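Local coordinates for ABC transporter periplasmic substrate-binding protein (Desulfovibrio alaskensis, PDB 5MY5), which binds tungstate with high selectivity as the periplasmic component of an ABC transporter, probably delivering the oxyanion to its membrane partners for uptake, at residues G259-K262 against A267-T270; T39-D44 against Q101-D106; R178-A183 against T190-G195; T33-N38 against N222-I227. The protein carries 2 engineered substitutions. One frame throughout, in Å; residues are numbered along the deposited sequence. Where two conformers were deposited one is given.

The long strand 100-112 ties the four contacts together, pairing with strands from both lobes of this binding protein. Contacts 2 and 4 lie closest, their centres about 7 Å apart, and backbone bonds such as Tyr224 N to Met103 O (2.8 Å) join their strands. Contact 1 is centred about 8 Å from contact 2, with strand 266-271 on the other edge of strand 100-112. Contact 3 belongs to the other lobe, its centre about 20 Å from that of contact 2, yet a salt bridge from Arg194 NE to Asp106 OD1 (2.7 Å) connects them. No tungstate is bound; the ligand cleft of this fold lies between the lobes, and contact 4 probably sets a helix N-terminus there.

Contact 1: residues G259-K262 against A267-T270; sequences GDFK and ALFT
Phe261 has CG opposite its backbone N (chi1 177°) and Phe269 has CG opposite its carbonyl carbon (chi1 -64°); with the backbone as it runs, these torsions bring the two side chains side by side, pointing the same way. Phe261 CD2 comes in at the edge of the Phe269 ring, in its plane, 3.9 Å from CD2 of Phe269. Leu268 adds a methyl group, its CD2 lying 4.2 Å from CE2 of Phe261 at the edge of that ring. Large apolar residues suit this place, since the same rings also rest on Leu41 of helix 41-53. The turn joins the end of helix 252-260 to strand 266-271, which pairs antiparallel with strand 100-112 in the mixed sheet of the fold. Beyond the rings the two backbones are held apart and bridged by water. One water donates to both Gly259 O (2.7 Å) and Phe269 O (2.8 Å), so two carbonyls that could not bond each other share a donor; a second accepts from Phe269 N at 2.9 Å. Gly259, lacking a side chain, brings its CA to 3.7 Å from Phe269 O. On the exposed flank the chain of Lys262 bends at chi2 (-79°) and passes its CD 4.2 Å from Ala267 N, the aliphatic part lying by the small alanine while a charged end suits the solvent.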
loop_
_atom_site.group_PDB
_atom_site.type_symbol
_atom_site.label_atom_id
_atom_site.label_comp_id
_atom_site.label_asym_id
_atom_site.label_seq_id
_atom_site.Cartn_x
_atom_site.Cartn_y
_atom_site.Cartn_z
ATOM N N GLY A 259 -13.092 -0.296 7.438
ATOM C CA GLY A 259 -13.231 1.183 7.405
ATOM C C GLY A 259 -13.055 1.825 8.777
ATOM O O GLY A 259 -12.453 2.973 8.951
ATOM N N ASP A 260 -13.486 1.107 9.808
ATOM C CA ASP A 260 -13.250 1.566 11.193
ATOM C C ASP A 260 -11.899 1.279 11.837
ATOM O O ASP A 260 -11.616 1.763 12.924
ATOM C CB ASP A 260 -14.359 0.947 12.054
ATOM C CG ASP A 260 -15.706 1.587 11.802
ATOM O OD1 ASP A 260 -15.761 2.625 11.170
ATOM O OD2 ASP A 260 -16.717 0.985 12.208
ATOM N N PHE A 261 -11.006 0.541 11.160
ATOM C CA PHE A 261 -9.682 0.238 11.679
ATOM C C PHE A 261 -8.897 1.519 11.798
ATOM O O PHE A 261 -8.991 2.392 10.943
ATOM C CB PHE A 261 -8.924 -0.742 10.725
ATOM C CG PHE A 261 -7.529 -1.060 11.148
ATOM C CD1 PHE A 261 -7.293 -1.928 12.185
ATOM C CD2 PHE A 261 -6.427 -0.431 10.561
ATOM C CE1 PHE A 261 -6.023 -2.239 12.608
ATOM C CE2 PHE A 261 -5.167 -0.769 11.013
ATOM C CZ PHE A 261 -4.962 -1.631 12.007
ATOM N N LYS A 262 -8.216 1.649 12.882
ATOM C CA LYS A 262 -7.357 2.830 13.185
ATOM C C LYS A 262 -5.970 2.460 13.446
ATOM O O LYS A 262 -5.667 1.486 14.134
ATOM C CB LYS A 262 -7.806 3.520 14.508
ATOM C CG LYS A 262 -9.276 3.813 14.593
ATOM C CD LYS A 262 -9.597 5.025 13.803
ATOM C CE LYS A 262 -11.124 5.237 13.805
ATOM N NZ LYS A 262 -11.424 6.184 12.789
ATOM N N ALA A 267 -7.648 6.930 10.632
ATOM C CA ALA A 267 -8.168 6.046 9.566
ATOM C C ALA A 267 -7.014 5.682 8.589
ATOM O O ALA A 267 -6.088 6.511 8.380
ATOM C CB ALA A 267 -9.242 6.751 8.753
ATOM N N LEU A 268 -7.070 4.447 8.051
ATOM C CA LEU A 268 -6.037 4.005 7.119
ATOM C C LEU A 268 -6.605 3.385 5.874
ATOM O O LEU A 268 -6.074 3.632 4.751
ATOM C CB LEU A 268 -5.082 3.111 7.897
ATOM C CG LEU A 268 -3.744 2.702 7.348
ATOM C CD1 LEU A 268 -2.826 3.911 7.368
ATOM C CD2 LEU A 268 -3.168 1.635 8.209
ATOM N N PHE A 269 -7.644 2.565 5.981
ATOM C CA PHE A 269 -8.237 1.868 4.834
ATOM C C PHE A 269 -9.634 2.342 4.492
ATOM O O PHE A 269 -10.423 2.514 5.436
ATOM C CB PHE A 269 -8.297 0.395 5.158
ATOM C CG PHE A 269 -6.972 -0.272 5.357
ATOM C CD1 PHE A 269 -6.172 -0.734 4.251
ATOM C CD2 PHE A 269 -6.458 -0.448 6.617
ATOM C CE1 PHE A 269 -4.972 -1.406 4.473
ATOM C CE2 PHE A 269 -5.308 -1.123 6.810
ATOM C CZ PHE A 269 -4.522 -1.534 5.777
ATOM N N THR A 270 -9.975 2.515 3.224
ATOM C CA THR A 270 -11.276 2.760 2.731
ATOM C C THR A 270 -11.752 1.403 2.143
ATOM O O THR A 270 -11.222 0.959 1.129
ATOM C CB THR A 270 -11.291 3.891 1.696
ATOM O OG1 THR A 270 -10.730 5.051 2.271
ATOM C CG2 THR A 270 -12.641 4.139 1.194
HETATM O O HOH W 1 -11.797 4.553 6.813
HETATM O O HOH W 2 -9.073 2.104 8.418
#

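Contact 2: residues T39-D44 against Q101-D106; sequences TGLLDD and QLMYND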
loop_
_atom_site.group_PDB
_atom_site.type_symbol
_atom_site.label_atom_id
_atom_site.label_comp_id
_atom_site.label_asym_id
_atom_site.label_seq_id
_atom_site.Cartn_x
_atom_site.Cartn_y
_atom_site.Cartn_z
ATOM N N THR A 39 0.866 -2.741 8.919
ATOM C CA THR A 39 -0.288 -1.925 9.321
ATOM C C THR A 39 -0.941 -2.513 10.562
ATOM O O THR A 39 -1.706 -1.820 11.219
ATOM C CB THR A 39 -1.420 -1.858 8.247
ATOM O OG1 THR A 39 -1.993 -3.163 7.999
ATOM C CG2 THR A 39 -0.889 -1.269 6.904
ATOM N N GLY A 40 -0.781 -3.815 10.747
ATOM C CA GLY A 40 -1.454 -4.560 11.812
ATOM C C GLY A 40 -2.910 -4.920 11.564
ATOM O O GLY A 40 -3.554 -5.514 12.451
ATOM N N LEU A 41 -3.442 -4.601 10.379
ATOM C CA LEU A 41 -4.839 -4.914 10.037
ATOM C C LEU A 41 -5.149 -6.409 10.251
ATOM O O LEU A 41 -6.223 -6.693 10.786
ATOM C CB LEU A 41 -5.155 -4.500 8.609
ATOM C CG LEU A 41 -6.604 -4.818 8.152
ATOM C CD1 LEU A 41 -7.606 -4.009 8.874
ATOM C CD2 LEU A 41 -6.722 -4.651 6.618
ATOM N N LEU A 42 -4.326 -7.294 9.781
ATOM C CA LEU A 42 -4.593 -8.736 9.869
ATOM C C LEU A 42 -4.577 -9.230 11.305
ATOM O O LEU A 42 -5.307 -10.141 11.646
ATOM C CB LEU A 42 -3.583 -9.561 9.042
ATOM C CG LEU A 42 -3.768 -9.374 7.519
ATOM C CD1 LEU A 42 -2.640 -10.060 6.803
ATOM C CD2 LEU A 42 -5.128 -9.877 7.012
ATOM N N ASP A 43 -3.772 -8.589 12.176
ATOM C CA ASP A 43 -3.811 -8.954 13.605
ATOM C C ASP A 43 -5.152 -8.643 14.212
ATOM O O ASP A 43 -5.522 -9.330 15.173
ATOM C CB ASP A 43 -2.728 -8.211 14.373
ATOM C CG ASP A 43 -1.359 -8.581 13.925
ATOM O OD1 ASP A 43 -1.033 -9.748 13.845
ATOM O OD2 ASP A 43 -0.523 -7.688 13.658
ATOM N N ASP A 44 -5.832 -7.620 13.750
ATOM C CA ASP A 44 -7.217 -7.343 14.157
ATOM C C ASP A 44 -8.232 -8.216 13.506
ATOM O O ASP A 44 -9.184 -8.683 14.147
ATOM C CB ASP A 44 -7.561 -5.879 13.821
ATOM C CG ASP A 44 -7.648 -5.002 15.009
ATOM O OD1 ASP A 44 -6.672 -4.994 15.812
ATOM O OD2 ASP A 44 -8.691 -4.310 15.090
ATOM N N GLN A 101 -11.503 -7.058 -5.366
ATOM C CA GLN A 101 -11.080 -5.843 -4.696
ATOM C C GLN A 101 -11.799 -5.700 -3.388
ATOM O O GLN A 101 -13.014 -5.997 -3.293
ATOM C CB GLN A 101 -11.319 -4.624 -5.590
ATOM C CG GLN A 101 -10.219 -4.460 -6.647
ATOM C CD GLN A 101 -10.347 -5.417 -7.820
ATOM O OE1 GLN A 101 -11.340 -5.371 -8.564
ATOM N NE2 GLN A 101 -9.334 -6.242 -8.037
ATOM N N LEU A 102 -11.109 -5.247 -2.379
ATOM C CA LEU A 102 -11.584 -5.252 -0.948
ATOM C C LEU A 102 -11.500 -3.891 -0.248
ATOM O O LEU A 102 -12.493 -3.395 0.351
ATOM C CB LEU A 102 -10.984 -6.374 -0.128
ATOM C CG LEU A 102 -11.307 -7.771 -0.562
ATOM C CD1 LEU A 102 -10.436 -8.791 0.177
ATOM C CD2 LEU A 102 -12.816 -8.062 -0.287
ATOM N N MET A 103 -10.373 -3.189 -0.340
ATOM C CA MET A 103 -10.134 -1.922 0.256
ATOM C C MET A 103 -8.886 -1.284 -0.330
ATOM O O MET A 103 -8.156 -1.955 -1.011
ATOM C CB MET A 103 -9.911 -2.007 1.743
ATOM C CG MET A 103 -8.760 -2.772 2.238
ATOM S SD MET A 103 -8.724 -4.565 2.129
ATOM C CE MET A 103 -7.260 -4.857 3.044
ATOM N N TYR A 104 -8.708 -0.016 -0.057
ATOM C CA TYR A 104 -7.409 0.606 -0.378
ATOM C C TYR A 104 -6.857 1.388 0.784
ATOM O O TYR A 104 -7.647 1.990 1.528
ATOM C CB TYR A 104 -7.493 1.500 -1.603
ATOM C CG TYR A 104 -8.542 2.647 -1.566
ATOM C CD1 TYR A 104 -8.180 3.916 -1.165
ATOM C CD2 TYR A 104 -9.856 2.474 -2.022
ATOM C CE1 TYR A 104 -9.063 4.976 -1.143
ATOM C CE2 TYR A 104 -10.721 3.571 -2.086
ATOM C CZ TYR A 104 -10.306 4.799 -1.601
ATOM O OH TYR A 104 -11.124 5.889 -1.548
ATOM N N ASN A 105 -5.552 1.445 0.958
ATOM C CA ASN A 105 -4.896 2.504 1.709
ATOM C C ASN A 105 -4.309 3.495 0.662
ATOM O O ASN A 105 -4.709 3.458 -0.495
ATOM C CB ASN A 105 -3.928 2.010 2.785
ATOM C CG ASN A 105 -2.846 1.067 2.254
ATOM O OD1 ASN A 105 -2.782 0.823 1.059
ATOM N ND2 ASN A 105 -2.026 0.481 3.145
ATOM N N ASP A 106 -3.643 4.491 1.139
ATOM C CA ASP A 106 -3.216 5.504 0.208
ATOM C C ASP A 106 -1.870 6.072 0.530
ATOM O O ASP A 106 -1.311 5.907 1.567
ATOM C CB ASP A 106 -4.267 6.612 0.034
ATOM C CG ASP A 106 -4.445 7.470 1.275
ATOM O OD1 ASP A 106 -4.069 7.100 2.417
ATOM O OD2 ASP A 106 -5.069 8.569 1.140
#
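Met103 and Leu41 reach toward each other tip to tip, and the methionine can be followed outward from the strand. Its CB leaves strand 100-112 toward the helix and sits near the carbonyl of Thr270 on the neighbouring strand. CG is tucked between the backbone N and the carbonyl carbon (chi1 62°) and passes beside the Phe269 ring. At SD the chain has already turned, through the bend at chi2 (-71°), and the sulfur lies by CB of Tyr224. CE, the tip, completes the reach, meeting Leu41 CD2 at 3.6 Å. A long, flexible, unbranched chain suits this gap, since a helix and a strand that stay well apart need a reach of this kind. Here the first lobe of the type II binding-protein fold packs a helix onto its central sheet. At the start of that helix Thr39 OG1 accepts from Leu41 N (3.1 Å, 168°), an ST turn, and the same hydroxyl bonds to Thr36 O. Gly40, at the N-cap with positive phi, makes the kink between helices 34-39 and 41-53; glycine tolerates this conformation well. Farther along, the methyl CG2 of Thr39 lies 4.3 Å from ND2 of Asn105, whose OD1 is bonded to Asn222 ND2.

Contact 3: residues R178-A183 against T190-G195; sequences RTINVA and TMTDRG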
loop_
_atom_site.group_PDB
_atom_site.type_symbol
_atom_site.label_atom_id
_atom_site.label_comp_id
_atom_site.label_asym_id
_atom_site.label_seq_id
_atom_site.Cartn_x
_atom_site.Cartn_y
_atom_site.Cartn_z
ATOM N N ARG A 178 13.499 6.744 7.159
ATOM C CA ARG A 178 14.738 7.434 6.881
ATOM C C ARG A 178 14.526 8.538 5.790
ATOM O O ARG A 178 15.111 9.624 5.855
ATOM C CB ARG A 178 15.810 6.511 6.424
ATOM C CG ARG A 178 16.416 5.611 7.530
ATOM C CD ARG A 178 17.193 6.432 8.561
ATOM N NE ARG A 178 17.986 5.509 9.362
ATOM C CZ ARG A 178 18.852 5.811 10.341
ATOM N NH1 ARG A 178 18.988 7.047 10.769
ATOM N NH2 ARG A 178 19.529 4.828 10.927
ATOM N N THR A 179 13.752 8.209 4.813
ATOM C CA THR A 179 13.560 9.109 3.674
ATOM C C THR A 179 12.762 10.282 4.153
ATOM O O THR A 179 13.033 11.427 3.733
ATOM C CB THR A 179 12.875 8.311 2.570
ATOM O OG1 THR A 179 13.776 7.293 2.089
ATOM C CG2 THR A 179 12.394 9.157 1.400
ATOM N N ILE A 180 11.759 10.054 5.000
ATOM C CA ILE A 180 11.020 11.157 5.614
ATOM C C ILE A 180 11.969 12.065 6.341
ATOM O O ILE A 180 11.876 13.311 6.232
ATOM C CB ILE A 180 9.941 10.633 6.531
ATOM C CG1 ILE A 180 8.777 10.115 5.721
ATOM C CG2 ILE A 180 9.432 11.769 7.454
ATOM C CD1 ILE A 180 7.691 9.392 6.555
ATOM N N ASN A 181 12.837 11.504 7.181
ATOM C CA ASN A 181 13.851 12.259 7.914
ATOM C C ASN A 181 14.811 13.058 7.054
ATOM O O ASN A 181 15.060 14.216 7.364
ATOM C CB ASN A 181 14.513 11.414 8.987
ATOM C CG ASN A 181 13.529 11.209 10.189
ATOM O OD1 ASN A 181 13.230 12.188 10.865
ATOM N ND2 ASN A 181 12.924 10.100 10.293
ATOM N N VAL A 182 15.184 12.532 5.872
ATOM C CA VAL A 182 15.946 13.359 4.970
ATOM C C VAL A 182 15.161 14.531 4.400
ATOM O O VAL A 182 15.657 15.679 4.378
ATOM C CB VAL A 182 16.519 12.524 3.821
ATOM C CG1 VAL A 182 17.138 13.453 2.767
ATOM C CG2 VAL A 182 17.491 11.476 4.364
ATOM N N ALA A 183 13.889 14.330 4.057
ATOM C CA ALA A 183 13.024 15.426 3.589
ATOM C C ALA A 183 12.901 16.451 4.715
ATOM O O ALA A 183 13.008 17.665 4.437
ATOM C CB ALA A 183 11.687 14.934 3.162
ATOM N N THR A 190 8.243 14.891 -0.044
ATOM C CA THR A 190 8.463 13.440 -0.294
ATOM C C THR A 190 7.066 12.794 -0.392
ATOM O O THR A 190 6.077 13.257 0.202
ATOM C CB THR A 190 9.371 12.809 0.748
ATOM O OG1 THR A 190 9.739 11.492 0.282
ATOM C CG2 THR A 190 8.735 12.638 2.066
ATOM N N MET A 191 6.994 11.676 -1.097
ATOM C CA MET A 191 5.795 10.833 -1.132
ATOM C C MET A 191 6.022 9.695 -0.108
ATOM O O MET A 191 7.085 9.020 -0.121
ATOM C CB MET A 191 5.520 10.269 -2.521
ATOM C CG MET A 191 4.219 9.524 -2.640
ATOM S SD MET A 191 4.178 8.215 -3.856
ATOM C CE MET A 191 5.135 6.976 -2.980
ATOM N N THR A 192 4.975 9.476 0.711
ATOM C CA THR A 192 4.975 8.393 1.736
ATOM C C THR A 192 3.700 7.693 1.779
ATOM O O THR A 192 2.686 8.214 1.385
ATOM C CB THR A 192 5.308 8.961 3.103
ATOM O OG1 THR A 192 5.401 7.916 4.098
ATOM C CG2 THR A 192 4.360 9.978 3.555
ATOM N N ASP A 193 3.728 6.404 2.212
ATOM C CA ASP A 193 2.420 5.797 2.550
ATOM C C ASP A 193 1.911 6.601 3.813
ATOM O O ASP A 193 2.696 7.027 4.616
ATOM C CB ASP A 193 2.576 4.288 2.885
ATOM C CG ASP A 193 3.530 4.086 3.997
ATOM O OD1 ASP A 193 4.758 4.365 3.952
ATOM O OD2 ASP A 193 3.022 3.656 5.049
ATOM N N ARG A 194 0.575 6.642 3.890
ATOM C CA ARG A 194 -0.067 7.318 5.049
ATOM C C ARG A 194 0.275 6.676 6.348
ATOM O O ARG A 194 0.517 7.407 7.327
ATOM C CB ARG A 194 -1.535 7.392 4.906
ATOM C CG ARG A 194 -2.233 8.290 5.975
ATOM C CD ARG A 194 -3.740 8.275 5.734
ATOM N NE ARG A 194 -4.198 8.896 4.489
ATOM C CZ ARG A 194 -4.440 10.202 4.350
ATOM N NH1 ARG A 194 -4.238 11.064 5.336
ATOM N NH2 ARG A 194 -4.868 10.645 3.161
ATOM N N GLY A 195 0.337 5.364 6.406
ATOM C CA GLY A 195 0.634 4.662 7.660
ATOM C C GLY A 195 1.936 5.126 8.283
ATOM O O GLY A 195 2.040 5.462 9.447
#
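Thr190 fits against Thr179 and Ala183 at the close end of this contact, where helix 176-186 lies on strand 189-193. The methyl CB of Ala183 is 3.9 Å from CG2 of Thr190 and 4.0 Å from its CB; a side chain this short lets the backbones approach to 6.3 Å between the CA atoms of Ala183 and Thr190. On the other flank, CG2 of Thr179 is 3.7 Å from OG1 of Thr190, the methyl lying on the oxygen without a polar bond. That oxygen, set opposite the backbone N (chi1 -169°), is bonded to Val139 O on the adjacent strand, while the hydroxyl of Thr179 bonds Gly175 O, just ahead of the helix, and the hydroxyl of Thr172.

The segments diverge from there, running roughly antiparallel (148°) with their axes 9.0 Å apart at closest. At the wider end only the tip of a longer side chain bridges the gap: CD1 of Ile180 meets OG1 of Thr192 at 3.7 Å, the two side chains crossing at about a right angle. The outer side of the helix, with Arg178 and Asn181, faces solvent. The unit belongs to a beta-alpha-beta crossover of the second lobe, the helix linking strands 169-171 and 189-193, both parallel to strand 138-140.

Thr192 OG1 donates to Asp193 O (2.9 Å), tilted 25° from the carbonyl plane. With their bonding met by backbone acceptors, the buried threonine hydroxyls can be packed against by methyl groups, so the interface is van der Waals in character although two of its closest contacts are carbon to oxygen.

Contact 4: residues T33-N38 against N222-I227; sequences TTSTDN and NQYSAI
Thr36 and Tyr224 approach from opposite directions, and a hydrogen bond between their hydroxyls is the core of the meeting. OG1 of Thr36 is 2.7 Å from OH of Tyr224 and lies in the plane of the ring, at its edge. With that oxygen opposite the carbonyl carbon (chi1 -58°), it also bonds Thr33 OG1 at 2.7 Å, and Thr33 OG1 in turn bonds NE2 of His82. Water extends the series beyond Tyr224: one molecule links OH of Tyr224 (2.7 Å) to OG of Ser35 (2.9 Å).

Apolar contact is modest. CG2 of Thr36 comes to 3.9 Å from CE2 of Tyr224, the methyl flanking the ring as the hydroxyl grips its end, which makes threonine apt here. The His82 ring meets that of Tyr224 with their planes at about 45°.

Bonds involving the backbone frame the site. Thr33 is the N-cap where strand 27-33 gives way to helix 34-39, a strand-to-helix turn of the alpha/beta lobe, and Asp37 N bonds Thr33 O. Across on strand 221-228, Gln223 NE2 donates to Tyr224 O (3.0 Å, 167°), the acceptor lying near the plane of the Gln223 amide.

A long tyrosine suits the wide separation, carrying a hydroxyl to the helix. Each hydroxyl can both donate and accept, so the chain can be satisfied throughout; such hydroxyls at a helix N-terminus are consistent with a protein that handles an oxyanion, although none is bound.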
loop_
_atom_site.group_PDB
_atom_site.type_symbol
_atom_site.label_atom_id
_atom_site.label_comp_id
_atom_site.label_asym_id
_atom_site.label_seq_id
_atom_site.Cartn_x
_atom_site.Cartn_y
_atom_site.Cartn_z
ATOM N N THR A 33 1.901 -9.033 1.925
ATOM C CA THR A 33 3.102 -8.210 1.815
ATOM C C THR A 33 3.575 -7.684 3.142
ATOM O O THR A 33 2.784 -7.531 4.071
ATOM C CB THR A 33 2.889 -7.055 0.882
ATOM O OG1 THR A 33 1.975 -6.073 1.418
ATOM C CG2 THR A 33 2.293 -7.563 -0.457
ATOM N N THR A 34 4.864 -7.319 3.191
ATOM C CA THR A 34 5.460 -6.722 4.352
ATOM C C THR A 34 4.731 -5.458 4.755
ATOM O O THR A 34 4.382 -5.279 5.883
ATOM C CB THR A 34 6.917 -6.417 3.987
ATOM O OG1 THR A 34 7.544 -7.636 3.581
ATOM C CG2 THR A 34 7.673 -5.749 5.201
ATOM N N SER A 35 4.360 -4.619 3.802
ATOM C CA SER A 35 3.675 -3.410 4.134
ATOM C C SER A 35 2.324 -3.739 4.775
ATOM O O SER A 35 1.890 -3.056 5.748
ATOM C CB SER A 35 3.456 -2.431 2.955
ATOM O OG SER A 35 2.780 -3.041 1.910
ATOM N N THR A 36 1.648 -4.772 4.242
ATOM C CA THR A 36 0.336 -5.165 4.793
ATOM C C THR A 36 0.506 -5.545 6.260
ATOM O O THR A 36 -0.266 -5.091 7.160
ATOM C CB THR A 36 -0.277 -6.313 3.992
ATOM O OG1 THR A 36 -0.414 -5.918 2.622
ATOM C CG2 THR A 36 -1.682 -6.613 4.507
ATOM N N ASP A 37 1.461 -6.393 6.484
ATOM C CA ASP A 37 1.688 -6.871 7.871
ATOM C C ASP A 37 2.001 -5.694 8.807
ATOM O O ASP A 37 1.448 -5.624 9.931
ATOM C CB ASP A 37 2.768 -7.901 7.865
ATOM C CG ASP A 37 2.978 -8.575 9.236
ATOM O OD1 ASP A 37 2.051 -9.241 9.732
ATOM O OD2 ASP A 37 4.083 -8.463 9.747
ATOM N N ASN A 38 2.854 -4.807 8.371
ATOM C CA ASN A 38 3.163 -3.612 9.167
ATOM C C ASN A 38 1.995 -2.787 9.640
ATOM O O ASN A 38 2.146 -2.176 10.716
ATOM C CB ASN A 38 4.150 -2.707 8.466
ATOM C CG ASN A 38 5.518 -3.349 8.339
ATOM O OD1 ASN A 38 5.832 -4.287 9.039
ATOM N ND2 ASN A 38 6.313 -2.825 7.429
ATOM N N ASN A 222 -3.913 2.795 -3.070
ATOM C CA ASN A 222 -3.194 1.530 -3.044
ATOM C C ASN A 222 -4.239 0.440 -2.909
ATOM O O ASN A 222 -4.533 0.019 -1.758
ATOM C CB ASN A 222 -2.175 1.548 -1.938
ATOM C CG ASN A 222 -1.213 0.318 -1.956
ATOM O OD1 ASN A 222 -0.755 -0.074 -3.022
ATOM N ND2 ASN A 222 -0.921 -0.256 -0.773
ATOM N N GLN A 223 -4.748 -0.036 -4.027
ATOM C CA GLN A 223 -5.880 -0.967 -4.083
ATOM C C GLN A 223 -5.385 -2.386 -3.622
ATOM O O GLN A 223 -4.484 -2.972 -4.216
ATOM C CB GLN A 223 -6.469 -1.098 -5.442
ATOM C CG GLN A 223 -7.685 -1.991 -5.486
ATOM C CD GLN A 223 -8.833 -1.459 -4.676
ATOM O OE1 GLN A 223 -9.288 -0.306 -4.874
ATOM N NE2 GLN A 223 -9.370 -2.274 -3.782
ATOM N N TYR A 224 -6.079 -2.948 -2.598
ATOM C CA TYR A 224 -5.931 -4.336 -2.224
ATOM C C TYR A 224 -6.930 -5.258 -2.882
ATOM O O TYR A 224 -8.162 -4.884 -2.950
ATOM C CB TYR A 224 -6.155 -4.510 -0.735
ATOM C CG TYR A 224 -4.959 -4.244 0.035
ATOM C CD1 TYR A 224 -4.546 -2.940 0.284
ATOM C CD2 TYR A 224 -4.191 -5.275 0.522
ATOM C CE1 TYR A 224 -3.390 -2.678 1.013
ATOM C CE2 TYR A 224 -3.044 -5.049 1.240
ATOM C CZ TYR A 224 -2.632 -3.733 1.509
ATOM O OH TYR A 224 -1.496 -3.527 2.227
ATOM N N SER A 225 -6.463 -6.446 -3.277
ATOM C CA SER A 225 -7.338 -7.519 -3.731
ATOM C C SER A 225 -6.958 -8.836 -3.081
ATOM O O SER A 225 -5.774 -9.079 -2.798
ATOM C CB SER A 225 -7.259 -7.652 -5.221
ATOM O OG SER A 225 -7.628 -6.412 -5.805
ATOM N N ALA A 226 -7.966 -9.697 -2.943
ATOM C CA ALA A 226 -7.705 -11.082 -2.594
ATOM C C ALA A 226 -7.774 -11.927 -3.829
ATOM O O ALA A 226 -8.615 -11.650 -4.747
ATOM C CB ALA A 226 -8.716 -11.606 -1.555
ATOM N N ILE A 227 -6.913 -12.934 -3.899
ATOM C CA ILE A 227 -6.908 -13.855 -5.072
ATOM C C ILE A 227 -6.708 -15.258 -4.563
ATOM O O ILE A 227 -5.626 -15.657 -4.136
ATOM C CB ILE A 227 -5.689 -13.517 -5.989
ATOM C CG1 ILE A 227 -5.717 -12.055 -6.421
ATOM C CG2 ILE A 227 -5.772 -14.404 -7.218
ATOM C CD1 ILE A 227 -4.405 -11.539 -7.047
HETATM O O HOH W 3 0.343 -1.529 1.843
#